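Local coordinates for protein ATPase associated with various cellular activities, AAA_5 (Staphylothermus marinus, PDB 6N0S) that is a McrB-type protein of restriction systems whose N-terminal EVE-like domain, the part described here, probably binds nucleic acid, while the whole protein probably hydrolyses ATP, at residues N145-I156 / R170-G181. Numbering follows the deposited sequence.
Sequences NPVKYDQVRDII and RPEDYEAIHSRG
R180, just past the C-terminal helix 171-178 of this EVE-like (PUA-like) domain, lies against V147, Q151 and V152, where edge strand 138-148 of the mixed sheet runs out into a loop. Its CB rests 3.8 Å from V147 CG2, the two side chains crossing at about a right angle. With CG anti to the carbonyl carbon (chi1 -85°) and the chain extended to NE, the arginine runs past Q151 and V152: CG is 4.0 Å from Q151 NE2, and CD 3.7 Å from V152 CG1. V152 CG1 and Q151 O lie over one guanidinium face, near CZ, and Q151 O also nears NH2. NE donates to a water that also accepts from Q151 NE2. R180 NH1, 4.0 Å from I155 CD1, donates a hydrogen bond to A176 O (3.0 Å), tying the arginine to the helix's last turn. Replacing R180 with an alanine is likely to cost A176 O and the water a donor each and leave V152 CG1 less covered. On the helix, I177 CG1 meets V152 CG1 at 4.4 Å; both residues touch F73 of strand 72-80. I156 CG2 packs 3.7 Å from CB of D173, the residue salt-bridged to R170. At the terminus, G181 CA makes a CA-H...O contact of 3.2 Å with N145 O, its angle at hydrogen 171°.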
loop_
_atom_site.group_PDB
_atom_site.type_symbol
_atom_site.label_atom_id
_atom_site.label_comp_id
_atom_site.label_asym_id
_atom_site.label_seq_id
_atom_site.Cartn_x
_atom_site.Cartn_y
_atom_site.Cartn_z
ATOM N N ASN A 145 0.053 -16.585 10.836
ATOM C CA ASN A 145 1.000 -16.080 11.828
ATOM C C ASN A 145 1.562 -14.761 11.311
ATOM O O ASN A 145 2.290 -14.767 10.312
ATOM C CB ASN A 145 2.144 -17.065 12.100
ATOM C CG ASN A 145 1.707 -18.522 12.056
ATOM O OD1 ASN A 145 2.015 -19.271 11.112
ATOM N ND2 ASN A 145 0.993 -18.933 13.093
ATOM N N PRO A 146 1.270 -13.625 11.934
ATOM C CA PRO A 146 1.904 -12.372 11.504
ATOM C C PRO A 146 3.423 -12.505 11.512
ATOM O O PRO A 146 4.027 -13.042 12.443
ATOM C CB PRO A 146 1.404 -11.342 12.526
ATOM C CG PRO A 146 0.102 -11.936 13.037
ATOM C CD PRO A 146 0.319 -13.429 13.033
ATOM N N VAL A 147 4.044 -12.036 10.448
ATOM C CA VAL A 147 5.493 -12.075 10.345
ATOM C C VAL A 147 6.059 -10.827 11.015
ATOM O O VAL A 147 5.956 -9.722 10.482
ATOM C CB VAL A 147 5.933 -12.189 8.884
ATOM C CG1 VAL A 147 7.415 -12.329 8.816
ATOM C CG2 VAL A 147 5.283 -13.385 8.223
ATOM N N LYS A 148 6.675 -11.004 12.179
ATOM C CA LYS A 148 7.278 -9.888 12.886
ATOM C C LYS A 148 8.536 -9.454 12.140
ATOM O O LYS A 148 9.247 -10.277 11.550
ATOM C CB LYS A 148 7.618 -10.271 14.337
ATOM C CG LYS A 148 6.437 -10.711 15.251
ATOM C CD LYS A 148 5.875 -9.541 16.086
ATOM C CE LYS A 148 4.490 -9.841 16.721
ATOM N NZ LYS A 148 4.543 -10.740 17.934
ATOM N N TYR A 149 8.780 -8.143 12.139
ATOM C CA TYR A 149 9.972 -7.583 11.511
ATOM C C TYR A 149 11.242 -8.271 11.994
ATOM O O TYR A 149 12.137 -8.594 11.198
ATOM C CB TYR A 149 10.023 -6.089 11.816
ATOM C CG TYR A 149 11.341 -5.431 11.482
ATOM C CD1 TYR A 149 11.838 -5.457 10.195
ATOM C CD2 TYR A 149 12.083 -4.781 12.465
ATOM C CE1 TYR A 149 13.054 -4.861 9.889
ATOM C CE2 TYR A 149 13.295 -4.179 12.176
ATOM C CZ TYR A 149 13.780 -4.215 10.885
ATOM O OH TYR A 149 14.999 -3.618 10.582
ATOM N N ASP A 150 11.339 -8.508 13.304
ATOM C CA ASP A 150 12.532 -9.141 13.859
ATOM C C ASP A 150 12.829 -10.497 13.218
ATOM O O ASP A 150 13.985 -10.927 13.211
ATOM C CB ASP A 150 12.375 -9.285 15.370
ATOM C CG ASP A 150 13.671 -9.650 16.048
ATOM O OD1 ASP A 150 14.600 -8.804 16.059
ATOM O OD2 ASP A 150 13.767 -10.788 16.555
ATOM N N GLN A 151 11.829 -11.167 12.643
ATOM C CA GLN A 151 12.086 -12.437 11.981
ATOM C C GLN A 151 12.828 -12.279 10.664
ATOM O O GLN A 151 13.404 -13.256 10.181
ATOM C CB GLN A 151 10.778 -13.177 11.705
ATOM C CG GLN A 151 10.062 -13.796 12.916
ATOM C CD GLN A 151 8.685 -14.331 12.552
ATOM O OE1 GLN A 151 7.678 -13.672 12.792
ATOM N NE2 GLN A 151 8.639 -15.515 11.937
ATOM N N VAL A 152 12.802 -11.100 10.044
ATOM C CA VAL A 152 13.387 -10.953 8.718
ATOM C C VAL A 152 14.270 -9.713 8.647
ATOM O O VAL A 152 14.641 -9.277 7.554
ATOM C CB VAL A 152 12.305 -10.903 7.628
ATOM C CG1 VAL A 152 11.546 -12.180 7.607
ATOM C CG2 VAL A 152 11.350 -9.716 7.838
ATOM N N ARG A 153 14.658 -9.178 9.807
ATOM C CA ARG A 153 15.339 -7.889 9.857
ATOM C C ARG A 153 16.689 -7.923 9.151
ATOM O O ARG A 153 17.163 -6.885 8.692
ATOM C CB ARG A 153 15.513 -7.450 11.318
ATOM C CG ARG A 153 16.333 -8.391 12.189
ATOM C CD ARG A 153 16.458 -7.879 13.633
ATOM N NE ARG A 153 16.910 -6.486 13.693
ATOM C CZ ARG A 153 16.179 -5.451 14.116
ATOM N NH1 ARG A 153 14.933 -5.615 14.543
ATOM N NH2 ARG A 153 16.702 -4.230 14.120
ATOM N N ASP A 154 17.319 -9.089 9.062
ATOM C CA ASP A 154 18.618 -9.211 8.426
ATOM C C ASP A 154 18.495 -9.575 6.959
ATOM O O ASP A 154 19.516 -9.725 6.286
ATOM C CB ASP A 154 19.477 -10.236 9.184
ATOM C CG ASP A 154 19.941 -9.706 10.552
ATOM O OD1 ASP A 154 20.347 -8.527 10.623
ATOM O OD2 ASP A 154 19.879 -10.445 11.559
ATOM N N ILE A 155 17.274 -9.633 6.444
ATOM C CA ILE A 155 16.992 -10.023 5.071
ATOM C C ILE A 155 16.535 -8.829 4.247
ATOM O O ILE A 155 17.101 -8.533 3.187
ATOM C CB ILE A 155 15.935 -11.144 5.045
ATOM C CG1 ILE A 155 16.540 -12.420 5.613
ATOM C CG2 ILE A 155 15.399 -11.355 3.637
ATOM C CD1 ILE A 155 15.509 -13.390 6.107
ATOM N N ILE A 156 15.499 -8.139 4.714
ATOM C CA ILE A 156 15.039 -6.899 4.093
ATOM C C ILE A 156 15.719 -5.724 4.790
ATOM O O ILE A 156 16.295 -5.879 5.871
ATOM C CB ILE A 156 13.498 -6.777 4.128
ATOM C CG1 ILE A 156 12.903 -7.070 5.521
ATOM C CG2 ILE A 156 12.866 -7.740 3.110
ATOM C CD1 ILE A 156 12.877 -5.882 6.497
ATOM N N ARG A 170 13.051 -7.839 -3.423
ATOM C CA ARG A 170 13.528 -8.838 -4.375
ATOM C C ARG A 170 12.647 -10.086 -4.336
ATOM O O ARG A 170 11.918 -10.302 -3.360
ATOM C CB ARG A 170 14.949 -9.226 -4.036
ATOM C CG ARG A 170 15.936 -8.046 -4.070
ATOM C CD ARG A 170 17.301 -8.477 -3.497
ATOM N NE ARG A 170 17.159 -8.685 -2.055
ATOM C CZ ARG A 170 18.024 -9.335 -1.277
ATOM N NH1 ARG A 170 19.142 -9.856 -1.798
ATOM N NH2 ARG A 170 17.764 -9.451 0.033
ATOM N N PRO A 171 12.691 -10.930 -5.381
ATOM C CA PRO A 171 11.868 -12.160 -5.327
ATOM C C PRO A 171 12.168 -13.015 -4.115
ATOM O O PRO A 171 11.248 -13.555 -3.496
ATOM C CB PRO A 171 12.208 -12.878 -6.640
ATOM C CG PRO A 171 12.519 -11.745 -7.614
ATOM C CD PRO A 171 13.206 -10.674 -6.745
ATOM N N GLU A 172 13.431 -13.111 -3.725
ATOM C CA GLU A 172 13.784 -13.924 -2.577
ATOM C C GLU A 172 13.314 -13.294 -1.266
ATOM O O GLU A 172 13.121 -14.010 -0.274
ATOM C CB GLU A 172 15.302 -14.156 -2.591
ATOM C CG GLU A 172 16.116 -12.900 -2.535
ATOM C CD GLU A 172 16.702 -12.470 -3.885
ATOM O OE1 GLU A 172 17.837 -11.945 -3.841
ATOM O OE2 GLU A 172 16.038 -12.632 -4.962
ATOM N N ASP A 173 13.129 -11.967 -1.220
ATOM C CA ASP A 173 12.613 -11.350 -0.001
ATOM C C ASP A 173 11.133 -11.661 0.161
ATOM O O ASP A 173 10.668 -11.915 1.272
ATOM C CB ASP A 173 12.814 -9.828 -0.001
ATOM C CG ASP A 173 14.263 -9.418 -0.191
ATOM O OD1 ASP A 173 15.144 -10.185 0.246
ATOM O OD2 ASP A 173 14.497 -8.338 -0.786
ATOM N N TYR A 174 10.386 -11.618 -0.943
ATOM C CA TYR A 174 9.005 -12.090 -0.962
ATOM C C TYR A 174 8.891 -13.522 -0.444
ATOM O O TYR A 174 8.103 -13.808 0.457
ATOM C CB TYR A 174 8.454 -12.000 -2.385
ATOM C CG TYR A 174 7.119 -12.648 -2.472
ATOM C CD1 TYR A 174 5.963 -11.964 -2.065
ATOM C CD2 TYR A 174 6.996 -13.966 -2.898
ATOM C CE1 TYR A 174 4.729 -12.568 -2.107
ATOM C CE2 TYR A 174 5.756 -14.585 -2.931
ATOM C CZ TYR A 174 4.631 -13.885 -2.536
ATOM O OH TYR A 174 3.408 -14.505 -2.593
ATOM N N GLU A 175 9.663 -14.440 -1.021
ATOM C CA GLU A 175 9.623 -15.826 -0.578
ATOM C C GLU A 175 9.989 -15.956 0.885
ATOM O O GLU A 175 9.433 -16.807 1.594
ATOM C CB GLU A 175 10.563 -16.679 -1.438
ATOM C CG GLU A 175 10.091 -16.832 -2.859
ATOM C CD GLU A 175 10.705 -18.028 -3.573
ATOM O OE1 GLU A 175 11.838 -18.437 -3.226
ATOM O OE2 GLU A 175 10.056 -18.542 -4.515
ATOM N N ALA A 176 10.895 -15.112 1.374
ATOM C CA ALA A 176 11.283 -15.211 2.776
ATOM C C ALA A 176 10.125 -14.857 3.708
ATOM O O ALA A 176 9.932 -15.501 4.749
ATOM C CB ALA A 176 12.476 -14.295 3.053
ATOM N N ILE A 177 9.385 -13.796 3.382
ATOM C CA ILE A 177 8.255 -13.364 4.201
ATOM C C ILE A 177 7.070 -14.297 3.992
ATOM O O ILE A 177 6.438 -14.765 4.946
ATOM C CB ILE A 177 7.888 -11.905 3.854
ATOM C CG1 ILE A 177 8.968 -10.928 4.330
ATOM C CG2 ILE A 177 6.536 -11.515 4.460
ATOM C CD1 ILE A 177 8.809 -9.510 3.723
ATOM N N HIS A 178 6.753 -14.560 2.729
ATOM C CA HIS A 178 5.691 -15.485 2.379
ATOM C C HIS A 178 5.855 -16.819 3.088
ATOM O O HIS A 178 4.875 -17.407 3.544
ATOM C CB HIS A 178 5.683 -15.694 0.869
ATOM C CG HIS A 178 4.552 -16.552 0.378
ATOM N ND1 HIS A 178 3.245 -16.120 0.359
ATOM C CD2 HIS A 178 4.543 -17.796 -0.157
ATOM C CE1 HIS A 178 2.477 -17.071 -0.148
ATOM N NE2 HIS A 178 3.243 -18.094 -0.479
ATOM N N SER A 179 7.090 -17.309 3.191
ATOM C CA SER A 179 7.343 -18.629 3.755
ATOM C C SER A 179 7.228 -18.627 5.269
ATOM O O SER A 179 7.344 -19.685 5.894
ATOM C CB SER A 179 8.735 -19.136 3.325
ATOM O OG SER A 179 9.765 -18.650 4.180
ATOM N N ARG A 180 7.012 -17.460 5.864
ATOM C CA ARG A 180 6.854 -17.333 7.295
ATOM C C ARG A 180 5.378 -17.100 7.621
ATOM O O ARG A 180 4.537 -16.817 6.759
ATOM C CB ARG A 180 7.758 -16.215 7.834
ATOM C CG ARG A 180 9.175 -16.683 8.114
ATOM C CD ARG A 180 10.154 -15.539 8.259
ATOM N NE ARG A 180 11.501 -15.996 8.612
ATOM C CZ ARG A 180 12.520 -16.159 7.759
ATOM N NH1 ARG A 180 12.409 -15.905 6.454
ATOM N NH2 ARG A 180 13.683 -16.570 8.231
ATOM N N GLY A 181 5.058 -17.239 8.880
ATOM C CA GLY A 181 3.646 -17.419 9.212
ATOM C C GLY A 181 2.690 -17.944 8.112
ATOM O O GLY A 181 1.579 -17.420 7.888
ATOM O OXT GLY A 181 2.978 -18.902 7.377
HETATM O O HOH W 1 11.380 -16.984 11.548
#